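Signal transducer and activator of transcription (PDB 5OEN) probably relays cytokine signals to the nucleus and activates transcription, with this fragment forming the helical coiled-coil domain that binds another protein. Local coordinates at residues I15-V19 against H131-L135; Q24-Q29 against K64-R69; L73-K77 against G156-Q160; V87-L91 against L167-L171. The protein carries 2 engineered substitutions. All coordinates share one frame; numbering follows the deposited sequence.

Interaction 1: residues I15-V19 against H131-L135; sequences IEFLV and HLRQL
Ile15 and Leu135 carry much of this contact, with Val19 beside them. Helix 2-40 and helix 115-142 run nearly parallel here, their short segments meeting at 16° with axes 11.2 Å apart. Ile15 has CG1 anti to its backbone N (chi1 -174°), which sends the longer branch across the gap to the other helix. Ile15 CD1 meets the His131 ring obliquely, 3.4 Å from His131 CD2. Further back on the same branch, Ile15 CG1 meets Leu135 CD1 at 3.9 Å. That methyl of Leu135 is shared by three residues. Leu135 CD1 lies 3.5 Å from Val19 CG2, and Leu18 CD2 approaches the same Leu135 CD1 to 3.8 Å. Val19 stands roughly perpendicular to Leu135, while Leu18 runs alongside Leu135 with the opposite heading. Within its own helix, Leu135 CD1 also sits over one face of the His131 ring, displaced toward the rim. Val19 CG2 touches the ring too, 3.6 Å from His131 NE2. Leu18 adds a methyl-to-methyl contact, CD2 to Leu132 CD1 at 3.5 Å. Helix 50-104 extends this apolar layer: Leu79 packs on Leu18, and Val80 and Leu83 pack on Leu132. Leu132 also reaches Val164 of helix 151-173, so all four helices of the bundle meet around the contact. No hydrogen bond joins the two segments. They are held by aliphatic groups and an imidazole, so the contact probably rests on shape and on shielding of the buried leucines and Ile15 from water.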
loop_
_atom_site.group_PDB
_atom_site.type_symbol
_atom_site.label_atom_id
_atom_site.label_comp_id
_atom_site.label_asym_id
_atom_site.label_seq_id
_atom_site.Cartn_x
_atom_site.Cartn_y
_atom_site.Cartn_z
ATOM N N ILE B 15 -19.295 0.201 -1.277
ATOM C CA ILE B 15 -18.394 0.134 -0.131
ATOM C C ILE B 15 -17.198 -0.753 -0.453
ATOM O O ILE B 15 -16.095 -0.518 0.052
ATOM C CB ILE B 15 -19.119 -0.349 1.137
ATOM C CG1 ILE B 15 -18.168 -0.256 2.334
ATOM C CG2 ILE B 15 -19.612 -1.781 0.979
ATOM C CD1 ILE B 15 -18.863 -0.170 3.674
ATOM N N GLU B 16 -17.386 -1.779 -1.285
ATOM C CA GLU B 16 -16.245 -2.515 -1.817
ATOM C C GLU B 16 -15.310 -1.580 -2.569
ATOM O O GLU B 16 -14.101 -1.548 -2.313
ATOM C CB GLU B 16 -16.721 -3.641 -2.737
ATOM C CG GLU B 16 -17.271 -4.859 -2.017
ATOM C CD GLU B 16 -17.546 -6.015 -2.963
ATOM O OE1 GLU B 16 -16.927 -6.059 -4.048
ATOM O OE2 GLU B 16 -18.383 -6.878 -2.624
ATOM N N PHE B 17 -15.861 -0.804 -3.506
ATOM C CA PHE B 17 -15.058 0.173 -4.233
ATOM C C PHE B 17 -14.362 1.134 -3.277
ATOM O O PHE B 17 -13.201 1.501 -3.489
ATOM C CB PHE B 17 -15.938 0.938 -5.220
ATOM C CG PHE B 17 -15.231 2.064 -5.915
ATOM C CD1 PHE B 17 -14.333 1.809 -6.937
ATOM C CD2 PHE B 17 -15.466 3.376 -5.550
ATOM C CE1 PHE B 17 -13.680 2.844 -7.577
ATOM C CE2 PHE B 17 -14.818 4.414 -6.185
ATOM C CZ PHE B 17 -13.924 4.148 -7.201
ATOM N N LEU B 18 -15.057 1.555 -2.217
ATOM C CA LEU B 18 -14.421 2.395 -1.205
ATOM C C LEU B 18 -13.252 1.667 -0.555
ATOM O O LEU B 18 -12.157 2.223 -0.419
ATOM C CB LEU B 18 -15.444 2.816 -0.149
ATOM C CG LEU B 18 -14.869 3.523 1.087
ATOM C CD1 LEU B 18 -14.084 4.766 0.690
ATOM C CD2 LEU B 18 -15.976 3.883 2.064
ATOM N N VAL B 19 -13.471 0.419 -0.136
ATOM C CA VAL B 19 -12.398 -0.357 0.480
ATOM C C VAL B 19 -11.192 -0.423 -0.449
ATOM O O VAL B 19 -10.040 -0.345 -0.003
ATOM C CB VAL B 19 -12.908 -1.760 0.859
ATOM C CG1 VAL B 19 -11.753 -2.680 1.250
ATOM C CG2 VAL B 19 -13.898 -1.661 2.005
ATOM N N HIS B 131 -19.210 -1.490 8.984
ATOM C CA HIS B 131 -18.120 -1.567 8.021
ATOM C C HIS B 131 -17.559 -0.182 7.732
ATOM O O HIS B 131 -16.340 0.018 7.725
ATOM C CB HIS B 131 -18.605 -2.232 6.733
ATOM C CG HIS B 131 -17.497 -2.666 5.825
ATOM N ND1 HIS B 131 -16.168 -2.579 6.178
ATOM C CD2 HIS B 131 -17.523 -3.195 4.579
ATOM C CE1 HIS B 131 -15.421 -3.034 5.187
ATOM N NE2 HIS B 131 -16.219 -3.414 4.206
ATOM N N LEU B 132 -18.439 0.795 7.501
ATOM C CA LEU B 132 -17.974 2.141 7.182
ATOM C C LEU B 132 -17.269 2.780 8.373
ATOM O O LEU B 132 -16.300 3.528 8.198
ATOM C CB LEU B 132 -19.147 3.006 6.720
ATOM C CG LEU B 132 -18.793 4.396 6.183
ATOM C CD1 LEU B 132 -17.877 4.306 4.966
ATOM C CD2 LEU B 132 -20.057 5.169 5.841
ATOM N N ARG B 133 -17.738 2.500 9.593
ATOM C CA ARG B 133 -17.049 3.014 10.772
ATOM C C ARG B 133 -15.629 2.472 10.847
ATOM O O ARG B 133 -14.692 3.203 11.190
ATOM C CB ARG B 133 -17.822 2.657 12.041
ATOM C CG ARG B 133 -17.147 3.148 13.313
ATOM C CD ARG B 133 -17.973 2.865 14.553
ATOM N NE ARG B 133 -17.305 3.348 15.759
ATOM C CZ ARG B 133 -17.842 3.332 16.975
ATOM N NH1 ARG B 133 -17.150 3.795 18.008
ATOM N NH2 ARG B 133 -19.066 2.859 17.165
ATOM N N GLN B 134 -15.451 1.187 10.533
ATOM C CA GLN B 134 -14.113 0.608 10.515
ATOM C C GLN B 134 -13.231 1.299 9.484
ATOM O O GLN B 134 -12.048 1.554 9.738
ATOM C CB GLN B 134 -14.199 -0.891 10.228
ATOM C CG GLN B 134 -12.848 -1.578 10.109
ATOM C CD GLN B 134 -12.017 -1.447 11.370
ATOM O OE1 GLN B 134 -10.850 -1.054 11.321
ATOM N NE2 GLN B 134 -12.616 -1.779 12.510
ATOM N N LEU B 135 -13.788 1.610 8.311
ATOM C CA LEU B 135 -12.992 2.222 7.251
ATOM C C LEU B 135 -12.593 3.648 7.610
ATOM O O LEU B 135 -11.437 4.041 7.414
ATOM C CB LEU B 135 -13.766 2.188 5.933
ATOM C CG LEU B 135 -14.172 0.795 5.440
ATOM C CD1 LEU B 135 -14.942 0.894 4.133
ATOM C CD2 LEU B 135 -12.965 -0.121 5.279
#

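Interaction 2: residues Q24-Q29 against K64-R69; sequences QLKDEQ and KVDRMR
Leu25 and Met68 form the apolar centre of this antiparallel helix pairing, in which helix 2-40 packs beside helix 50-104 in the four-helix bundle of the STAT coiled-coil domain. The segment axes are 9.9 Å apart, with 158° between their directions. Leu25 CD1 lies 3.5 Å from Met68 CB, and the two side chains lie side by side, pointing opposite ways. The same methyl also touches the aliphatic start of Arg69, with Leu25 CD1 4.0 Å from Arg69 CG. Met68 is extended beyond CG (chi2 178°), which carries its thioether to Gln24 and Glu28. Both run crosswise to it. Its terminal methyl, Met68 CE, is 3.9 Å from Glu28 CG and 4.0 Å from Gln24 CG. Val65 CG1 lies 4.2 Å from Gln29 CG.

The polar groups lie around this centre. Glu28 OE1 comes to 3.7 Å from Lys64 CB, touching the carbon chain and not the ammonium group. Glu28 OE2 is hydrogen-bonded to the backbone of another protein chain in the assembly. The Gln29 amide stands beside the Arg69 guanidinium, their planes 44° apart. Arg69 NH1 is hydrogen-bonded to Lys149 O, and the guanidinium makes a cation-pi contact with Phe153. The chemistry is therefore divided: mainly carbon and sulfur pack between the two helices, while Glu28 and Arg69 find polar partners beyond them, one on that chain and one within the domain.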
loop_
_atom_site.group_PDB
_atom_site.type_symbol
_atom_site.label_atom_id
_atom_site.label_comp_id
_atom_site.label_asym_id
_atom_site.label_seq_id
_atom_site.Cartn_x
_atom_site.Cartn_y
_atom_site.Cartn_z
ATOM N N GLN B 24 -5.784 1.724 -2.094
ATOM C CA GLN B 24 -4.989 2.510 -3.028
ATOM C C GLN B 24 -4.316 3.681 -2.322
ATOM O O GLN B 24 -3.134 3.960 -2.552
ATOM C CB GLN B 24 -5.876 3.006 -4.170
ATOM C CG GLN B 24 -5.140 3.756 -5.264
ATOM C CD GLN B 24 -6.085 4.441 -6.230
ATOM O OE1 GLN B 24 -6.363 5.634 -6.101
ATOM N NE2 GLN B 24 -6.588 3.689 -7.202
ATOM N N LEU B 25 -5.057 4.380 -1.460
ATOM C CA LEU B 25 -4.481 5.495 -0.717
ATOM C C LEU B 25 -3.380 5.013 0.216
ATOM O O LEU B 25 -2.266 5.548 0.212
ATOM C CB LEU B 25 -5.572 6.218 0.074
ATOM C CG LEU B 25 -5.114 7.415 0.911
ATOM C CD1 LEU B 25 -4.671 8.560 0.017
ATOM C CD2 LEU B 25 -6.216 7.865 1.852
ATOM N N LYS B 26 -3.680 3.997 1.029
ATOM C CA LYS B 26 -2.687 3.458 1.950
ATOM C C LYS B 26 -1.399 3.109 1.214
ATOM O O LYS B 26 -0.302 3.498 1.636
ATOM C CB LYS B 26 -3.261 2.228 2.660
ATOM C CG LYS B 26 -2.747 2.014 4.078
ATOM C CD LYS B 26 -1.262 1.689 4.104
ATOM C CE LYS B 26 -0.773 1.429 5.517
ATOM N NZ LYS B 26 0.707 1.282 5.570
ATOM N N ASP B 27 -1.515 2.385 0.099
ATOM C CA ASP B 27 -0.337 2.021 -0.682
ATOM C C ASP B 27 0.476 3.249 -1.071
ATOM O O ASP B 27 1.711 3.222 -1.041
ATOM C CB ASP B 27 -0.755 1.246 -1.932
ATOM C CG ASP B 27 -1.093 -0.203 -1.638
ATOM O OD1 ASP B 27 -1.157 -0.572 -0.445
ATOM O OD2 ASP B 27 -1.289 -0.977 -2.600
ATOM N N GLU B 28 -0.202 4.337 -1.443
ATOM C CA GLU B 28 0.500 5.530 -1.904
ATOM C C GLU B 28 1.123 6.317 -0.759
ATOM O O GLU B 28 2.182 6.927 -0.942
ATOM C CB GLU B 28 -0.452 6.423 -2.698
ATOM C CG GLU B 28 -0.410 6.173 -4.196
ATOM C CD GLU B 28 0.653 6.996 -4.897
ATOM O OE1 GLU B 28 0.811 8.185 -4.547
ATOM O OE2 GLU B 28 1.334 6.456 -5.795
ATOM N N GLN B 29 0.492 6.328 0.417
ATOM C CA GLN B 29 1.096 7.017 1.553
ATOM C C GLN B 29 2.425 6.382 1.938
ATOM O O GLN B 29 3.334 7.081 2.402
ATOM C CB GLN B 29 0.134 7.025 2.743
ATOM C CG GLN B 29 -1.100 7.892 2.521
ATOM C CD GLN B 29 -1.861 8.178 3.801
ATOM O OE1 GLN B 29 -1.462 7.753 4.885
ATOM N NE2 GLN B 29 -2.962 8.910 3.680
ATOM N N LYS B 64 -0.772 13.439 -5.433
ATOM C CA LYS B 64 -1.672 12.293 -5.521
ATOM C C LYS B 64 -2.301 11.995 -4.167
ATOM O O LYS B 64 -3.518 11.807 -4.062
ATOM C CB LYS B 64 -0.924 11.065 -6.040
ATOM C CG LYS B 64 -0.702 11.043 -7.542
ATOM C CD LYS B 64 -0.829 9.626 -8.088
ATOM C CE LYS B 64 -0.334 9.503 -9.525
ATOM N NZ LYS B 64 -0.169 10.809 -10.222
ATOM N N VAL B 65 -1.479 11.937 -3.117
ATOM C CA VAL B 65 -2.004 11.722 -1.769
ATOM C C VAL B 65 -3.093 12.742 -1.469
ATOM O O VAL B 65 -4.186 12.398 -1.006
ATOM C CB VAL B 65 -0.865 11.790 -0.734
ATOM C CG1 VAL B 65 -1.413 11.710 0.689
ATOM C CG2 VAL B 65 0.135 10.668 -0.974
ATOM N N ASP B 66 -2.809 14.017 -1.738
ATOM C CA ASP B 66 -3.796 15.065 -1.503
ATOM C C ASP B 66 -5.039 14.844 -2.357
ATOM O O ASP B 66 -6.170 14.930 -1.864
ATOM C CB ASP B 66 -3.173 16.433 -1.785
ATOM C CG ASP B 66 -4.103 17.579 -1.442
ATOM O OD1 ASP B 66 -4.553 17.650 -0.279
ATOM O OD2 ASP B 66 -4.375 18.413 -2.333
ATOM N N ARG B 67 -4.848 14.553 -3.645
ATOM C CA ARG B 67 -5.982 14.298 -4.529
ATOM C C ARG B 67 -6.793 13.100 -4.047
ATOM O O ARG B 67 -8.027 13.148 -3.998
ATOM C CB ARG B 67 -5.490 14.069 -5.959
ATOM C CG ARG B 67 -4.946 15.315 -6.642
ATOM C CD ARG B 67 -4.170 14.960 -7.902
ATOM N NE ARG B 67 -3.588 16.138 -8.539
ATOM C CZ ARG B 67 -4.212 16.905 -9.429
ATOM N NH1 ARG B 67 -5.456 16.631 -9.805
ATOM N NH2 ARG B 67 -3.590 17.955 -9.949
ATOM N N MET B 68 -6.112 12.010 -3.692
ATOM C CA MET B 68 -6.812 10.809 -3.247
ATOM C C MET B 68 -7.543 11.055 -1.935
ATOM O O MET B 68 -8.716 10.690 -1.789
ATOM C CB MET B 68 -5.823 9.653 -3.100
ATOM C CG MET B 68 -5.233 9.168 -4.410
ATOM S SD MET B 68 -4.040 7.837 -4.180
ATOM C CE MET B 68 -3.637 7.455 -5.883
ATOM N N ARG B 69 -6.863 11.665 -0.961
ATOM C CA ARG B 69 -7.499 11.978 0.315
ATOM C C ARG B 69 -8.828 12.695 0.113
ATOM O O ARG B 69 -9.823 12.378 0.776
ATOM C CB ARG B 69 -6.565 12.835 1.167
ATOM C CG ARG B 69 -5.451 12.064 1.852
ATOM C CD ARG B 69 -4.764 12.923 2.902
ATOM N NE ARG B 69 -3.658 12.225 3.552
ATOM C CZ ARG B 69 -3.067 12.634 4.672
ATOM N NH1 ARG B 69 -3.476 13.739 5.280
ATOM N NH2 ARG B 69 -2.068 11.935 5.189
#

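Interaction 3: residues L73-K77 against G156-Q160; sequences LDISK and GVDLQ
Leu73 CA is 6.9 Å from Gly156 CA and Lys77 CA is 6.8 Å from Gln160 CA, on segments that run parallel to within 6° and have axes 10.8 Å apart. Gln160 is the main link. Its chain is extended beyond CG (chi2 178°) and carries the amide across to the opposite helix, where both of its polar ends are used. Ser76 OG donates to Gln160 OE1 at 2.6 Å, in the carbonyl plane and on a lone pair. Ser76 OG is also hydrogen-bonded to Val72 O, one turn earlier, so two acceptors compete for its proton. Gln160 NE2 gives a hydrogen bond of 3.2 Å to Leu73 O, bent to 145° at the hydrogen and tilted out of that carbonyl's plane. Leu73 O also accepts from Lys77 N. Together the two bonds fix the rotation of the amide. Leu73 CD2, which also nears the amide, packs on the backbone of Gly156, 3.6 Å from Gly156 C. Leu73 CD2 also meets Val157 CG2 at 4.0 Å. This is a near-parallel helix pairing in the four-helix bundle of the STAT coiled-coil domain. Helix 115-142 closes one flank, with Leu136 touching Gln160 and Val157. Ile75 turns instead to Phe17, Leu18 and Ser21 of helix 2-40.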
loop_
_atom_site.group_PDB
_atom_site.type_symbol
_atom_site.label_atom_id
_atom_site.label_comp_id
_atom_site.label_asym_id
_atom_site.label_seq_id
_atom_site.Cartn_x
_atom_site.Cartn_y
_atom_site.Cartn_z
ATOM N N LEU B 73 -12.934 11.051 0.858
ATOM C CA LEU B 73 -14.008 11.694 1.608
ATOM C C LEU B 73 -15.250 11.866 0.745
ATOM O O LEU B 73 -16.373 11.640 1.207
ATOM C CB LEU B 73 -13.535 13.043 2.144
ATOM C CG LEU B 73 -12.514 12.992 3.282
ATOM C CD1 LEU B 73 -11.816 14.332 3.430
ATOM C CD2 LEU B 73 -13.189 12.599 4.586
ATOM N N ASP B 74 -15.069 12.267 -0.516
ATOM C CA ASP B 74 -16.207 12.404 -1.418
ATOM C C ASP B 74 -16.962 11.088 -1.553
ATOM O O ASP B 74 -18.198 11.074 -1.585
ATOM C CB ASP B 74 -15.734 12.893 -2.788
ATOM C CG ASP B 74 -15.319 14.355 -2.778
ATOM O OD1 ASP B 74 -15.432 15.005 -1.716
ATOM O OD2 ASP B 74 -14.881 14.855 -3.834
ATOM N N ILE B 75 -16.236 9.973 -1.644
ATOM C CA ILE B 75 -16.885 8.665 -1.723
ATOM C C ILE B 75 -17.674 8.395 -0.448
ATOM O O ILE B 75 -18.896 8.202 -0.475
ATOM C CB ILE B 75 -15.842 7.562 -1.977
ATOM C CG1 ILE B 75 -15.183 7.757 -3.344
ATOM C CG2 ILE B 75 -16.487 6.178 -1.901
ATOM C CD1 ILE B 75 -13.902 6.970 -3.516
ATOM N N SER B 76 -16.979 8.376 0.691
ATOM C CA SER B 76 -17.620 7.993 1.943
ATOM C C SER B 76 -18.727 8.964 2.335
ATOM O O SER B 76 -19.729 8.547 2.924
ATOM C CB SER B 76 -16.573 7.893 3.051
ATOM O OG SER B 76 -15.784 9.066 3.113
ATOM N N LYS B 77 -18.572 10.255 2.021
ATOM C CA LYS B 77 -19.640 11.207 2.321
ATOM C C LYS B 77 -20.891 10.894 1.509
ATOM O O LYS B 77 -22.013 11.038 2.008
ATOM C CB LYS B 77 -19.174 12.642 2.062
ATOM C CG LYS B 77 -19.486 13.172 0.663
ATOM C CD LYS B 77 -18.799 14.503 0.386
ATOM C CE LYS B 77 -19.427 15.643 1.177
ATOM N NZ LYS B 77 -18.798 16.957 0.852
ATOM N N GLY B 156 -12.725 16.050 8.251
ATOM C CA GLY B 156 -13.686 15.389 7.384
ATOM C C GLY B 156 -14.009 13.984 7.850
ATOM O O GLY B 156 -15.169 13.562 7.830
ATOM N N VAL B 157 -12.990 13.240 8.280
ATOM C CA VAL B 157 -13.217 11.900 8.812
ATOM C C VAL B 157 -13.979 11.979 10.130
ATOM O O VAL B 157 -14.966 11.264 10.339
ATOM C CB VAL B 157 -11.878 11.157 8.972
ATOM C CG1 VAL B 157 -12.092 9.761 9.549
ATOM C CG2 VAL B 157 -11.158 11.072 7.633
ATOM N N ASP B 158 -13.531 12.847 11.040
ATOM C CA ASP B 158 -14.232 13.020 12.309
ATOM C C ASP B 158 -15.692 13.389 12.086
ATOM O O ASP B 158 -16.583 12.885 12.779
ATOM C CB ASP B 158 -13.542 14.093 13.152
ATOM C CG ASP B 158 -12.165 13.672 13.622
ATOM O OD1 ASP B 158 -11.960 12.464 13.867
ATOM O OD2 ASP B 158 -11.288 14.552 13.753
ATOM N N LEU B 159 -15.958 14.272 11.121
ATOM C CA LEU B 159 -17.326 14.724 10.891
ATOM C C LEU B 159 -18.189 13.606 10.321
ATOM O O LEU B 159 -19.377 13.507 10.645
ATOM C CB LEU B 159 -17.324 15.934 9.958
ATOM C CG LEU B 159 -18.692 16.515 9.596
ATOM C CD1 LEU B 159 -19.490 16.867 10.843
ATOM C CD2 LEU B 159 -18.520 17.738 8.709
ATOM N N GLN B 160 -17.613 12.757 9.469
ATOM C CA GLN B 160 -18.353 11.611 8.955
ATOM C C GLN B 160 -18.486 10.509 9.996
ATOM O O GLN B 160 -19.499 9.800 10.017
ATOM C CB GLN B 160 -17.669 11.060 7.706
ATOM C CG GLN B 160 -17.712 11.996 6.516
ATOM C CD GLN B 160 -16.988 11.433 5.315
ATOM O OE1 GLN B 160 -16.681 10.242 5.265
ATOM N NE2 GLN B 160 -16.704 12.289 4.340
#

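Interaction 4: residues V87-L91 against L167-L171; sequences VDLLL and LLQRL
Asp88 and Arg170 form a salt bridge at the outer side of this contact, with Asp88 OD1 2.6 Å from Arg170 NH1. One carboxylate oxygen meets one terminal nitrogen, and the two flat groups are turned 32° from each other. The oxygen approaches the guanidinium obliquely. Inside this pair lies the apolar shell. Val87 CG2 packs on Leu171 CD1 at 3.8 Å, their side chains crossing at a slant. Leu167 touches the same valine branch more loosely, with CD2 4.4 Å from Val87 CG2. One turn later Leu91 uses both of its methyls. Leu91 CD1 lies 3.8 Å from Arg170 CB, and Leu91 CD2 is 4.3 Å from Leu171 CD2.

The extended chain of Arg170 (chi2 163°) helps bring its guanidinium to Asp88, whose carboxylate also reaches toward the other helix. On the way it passes Val87, and Arg170 CD lies 4.3 Å from Val87 CG1. The helices run almost parallel, at 7°, with segment axes 10.9 Å apart, as one side-by-side pairing in the four-helix bundle of the STAT coiled-coil domain. Beyond the contact, Leu129 of helix 115-142 backs both Leu167 and Leu171. Leu83 and Thr84, a turn earlier on helix 50-104, touch Leu167. Arg170 thus plays two parts: its carbon chain borders the buried aliphatic groups, and its charged end pairs with Asp88. The seam is apolar within, with an ion pair on the more exposed side.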
loop_
_atom_site.group_PDB
_atom_site.type_symbol
_atom_site.label_atom_id
_atom_site.label_comp_id
_atom_site.label_asym_id
_atom_site.label_seq_id
_atom_site.Cartn_x
_atom_site.Cartn_y
_atom_site.Cartn_z
ATOM N N VAL B 87 -31.722 4.413 6.098
ATOM C CA VAL B 87 -32.184 4.365 7.483
ATOM C C VAL B 87 -33.454 5.190 7.644
ATOM O O VAL B 87 -34.464 4.714 8.177
ATOM C CB VAL B 87 -31.075 4.846 8.436
ATOM C CG1 VAL B 87 -31.602 4.993 9.864
ATOM C CG2 VAL B 87 -29.902 3.882 8.406
ATOM N N ASP B 88 -33.420 6.444 7.188
ATOM C CA ASP B 88 -34.590 7.307 7.294
ATOM C C ASP B 88 -35.799 6.722 6.579
ATOM O O ASP B 88 -36.931 7.119 6.874
ATOM C CB ASP B 88 -34.267 8.695 6.734
ATOM C CG ASP B 88 -33.252 9.443 7.579
ATOM O OD1 ASP B 88 -32.756 8.867 8.570
ATOM O OD2 ASP B 88 -32.954 10.612 7.252
ATOM N N LEU B 89 -35.589 5.785 5.654
ATOM C CA LEU B 89 -36.694 5.132 4.969
ATOM C C LEU B 89 -37.072 3.809 5.619
ATOM O O LEU B 89 -38.242 3.413 5.565
ATOM C CB LEU B 89 -36.328 4.913 3.497
ATOM C CG LEU B 89 -37.425 4.438 2.540
ATOM C CD1 LEU B 89 -37.199 5.016 1.154
ATOM C CD2 LEU B 89 -37.451 2.926 2.458
ATOM N N LEU B 90 -36.116 3.130 6.255
ATOM C CA LEU B 90 -36.395 1.832 6.862
ATOM C C LEU B 90 -37.111 1.977 8.201
ATOM O O LEU B 90 -38.157 1.357 8.420
ATOM C CB LEU B 90 -35.092 1.044 7.042
ATOM C CG LEU B 90 -34.610 0.211 5.852
ATOM C CD1 LEU B 90 -33.204 -0.308 6.110
ATOM C CD2 LEU B 90 -35.558 -0.948 5.581
ATOM N N LEU B 91 -36.563 2.784 9.107
ATOM C CA LEU B 91 -37.111 2.846 10.459
ATOM C C LEU B 91 -38.560 3.313 10.495
ATOM O O LEU B 91 -39.351 2.716 11.245
ATOM C CB LEU B 91 -36.226 3.743 11.336
ATOM C CG LEU B 91 -34.934 3.114 11.869
ATOM C CD1 LEU B 91 -34.133 4.135 12.660
ATOM C CD2 LEU B 91 -35.218 1.889 12.735
ATOM N N LEU B 167 -26.389 7.422 12.856
ATOM C CA LEU B 167 -27.193 6.439 12.139
ATOM C C LEU B 167 -27.239 5.117 12.894
ATOM O O LEU B 167 -28.300 4.489 12.995
ATOM C CB LEU B 167 -26.642 6.236 10.728
ATOM C CG LEU B 167 -27.188 7.170 9.645
ATOM C CD1 LEU B 167 -26.931 8.632 9.987
ATOM C CD2 LEU B 167 -26.585 6.818 8.291
ATOM N N LEU B 168 -26.100 4.676 13.431
ATOM C CA LEU B 168 -26.083 3.457 14.234
ATOM C C LEU B 168 -26.940 3.617 15.482
ATOM O O LEU B 168 -27.735 2.732 15.824
ATOM C CB LEU B 168 -24.647 3.098 14.618
ATOM C CG LEU B 168 -23.755 2.518 13.521
ATOM C CD1 LEU B 168 -22.325 2.413 14.020
ATOM C CD2 LEU B 168 -24.262 1.157 13.077
ATOM N N GLN B 169 -26.787 4.743 16.179
ATOM C CA GLN B 169 -27.567 4.977 17.390
ATOM C C GLN B 169 -29.061 4.874 17.104
ATOM O O GLN B 169 -29.816 4.315 17.908
ATOM C CB GLN B 169 -27.214 6.344 17.975
ATOM C CG GLN B 169 -27.631 6.525 19.420
ATOM C CD GLN B 169 -27.085 7.804 20.020
ATOM O OE1 GLN B 169 -27.792 8.808 20.126
ATOM N NE2 GLN B 169 -25.817 7.776 20.416
ATOM N N ARG B 170 -29.504 5.406 15.963
ATOM C CA ARG B 170 -30.886 5.210 15.536
ATOM C C ARG B 170 -31.211 3.727 15.410
ATOM O O ARG B 170 -32.187 3.238 15.990
ATOM C CB ARG B 170 -31.129 5.915 14.200
ATOM C CG ARG B 170 -31.282 7.423 14.270
ATOM C CD ARG B 170 -31.086 8.026 12.888
ATOM N NE ARG B 170 -31.520 9.421 12.810
ATOM C CZ ARG B 170 -32.478 9.887 12.011
ATOM N NH1 ARG B 170 -33.134 9.084 11.183
ATOM N NH2 ARG B 170 -32.780 11.180 12.033
ATOM N N LEU B 171 -30.393 2.994 14.651
ATOM C CA LEU B 171 -30.710 1.607 14.324
ATOM C C LEU B 171 -30.651 0.709 15.553
ATOM O O LEU B 171 -31.471 -0.206 15.697
ATOM C CB LEU B 171 -29.751 1.098 13.247
ATOM C CG LEU B 171 -30.071 1.499 11.808
ATOM C CD1 LEU B 171 -28.878 1.223 10.915
ATOM C CD2 LEU B 171 -31.297 0.755 11.304
#

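Interaction 1 lies nearest the middle of the chain and is almost wholly apolar. Interactions 1 and 4 are buried, while 2 and 3 are partly buried. Interaction 3 is close to interaction 1 and touches it, but the segments of interaction 3 are linked by a glutamine amide. Interactions 3 and 4 both join helix 50-104 to helix 151-173, with centres about 19 Å apart; the first relies on hydrogen bonds, the second on leucines, a valine and a salt bridge at the exposed side. Interaction 2 joins helix 2-40 to helix 50-104, the only antiparallel pairing of the four. It and interaction 4 lie on opposite sides of the chain's centre. Only interaction 2 reaches another protein chain.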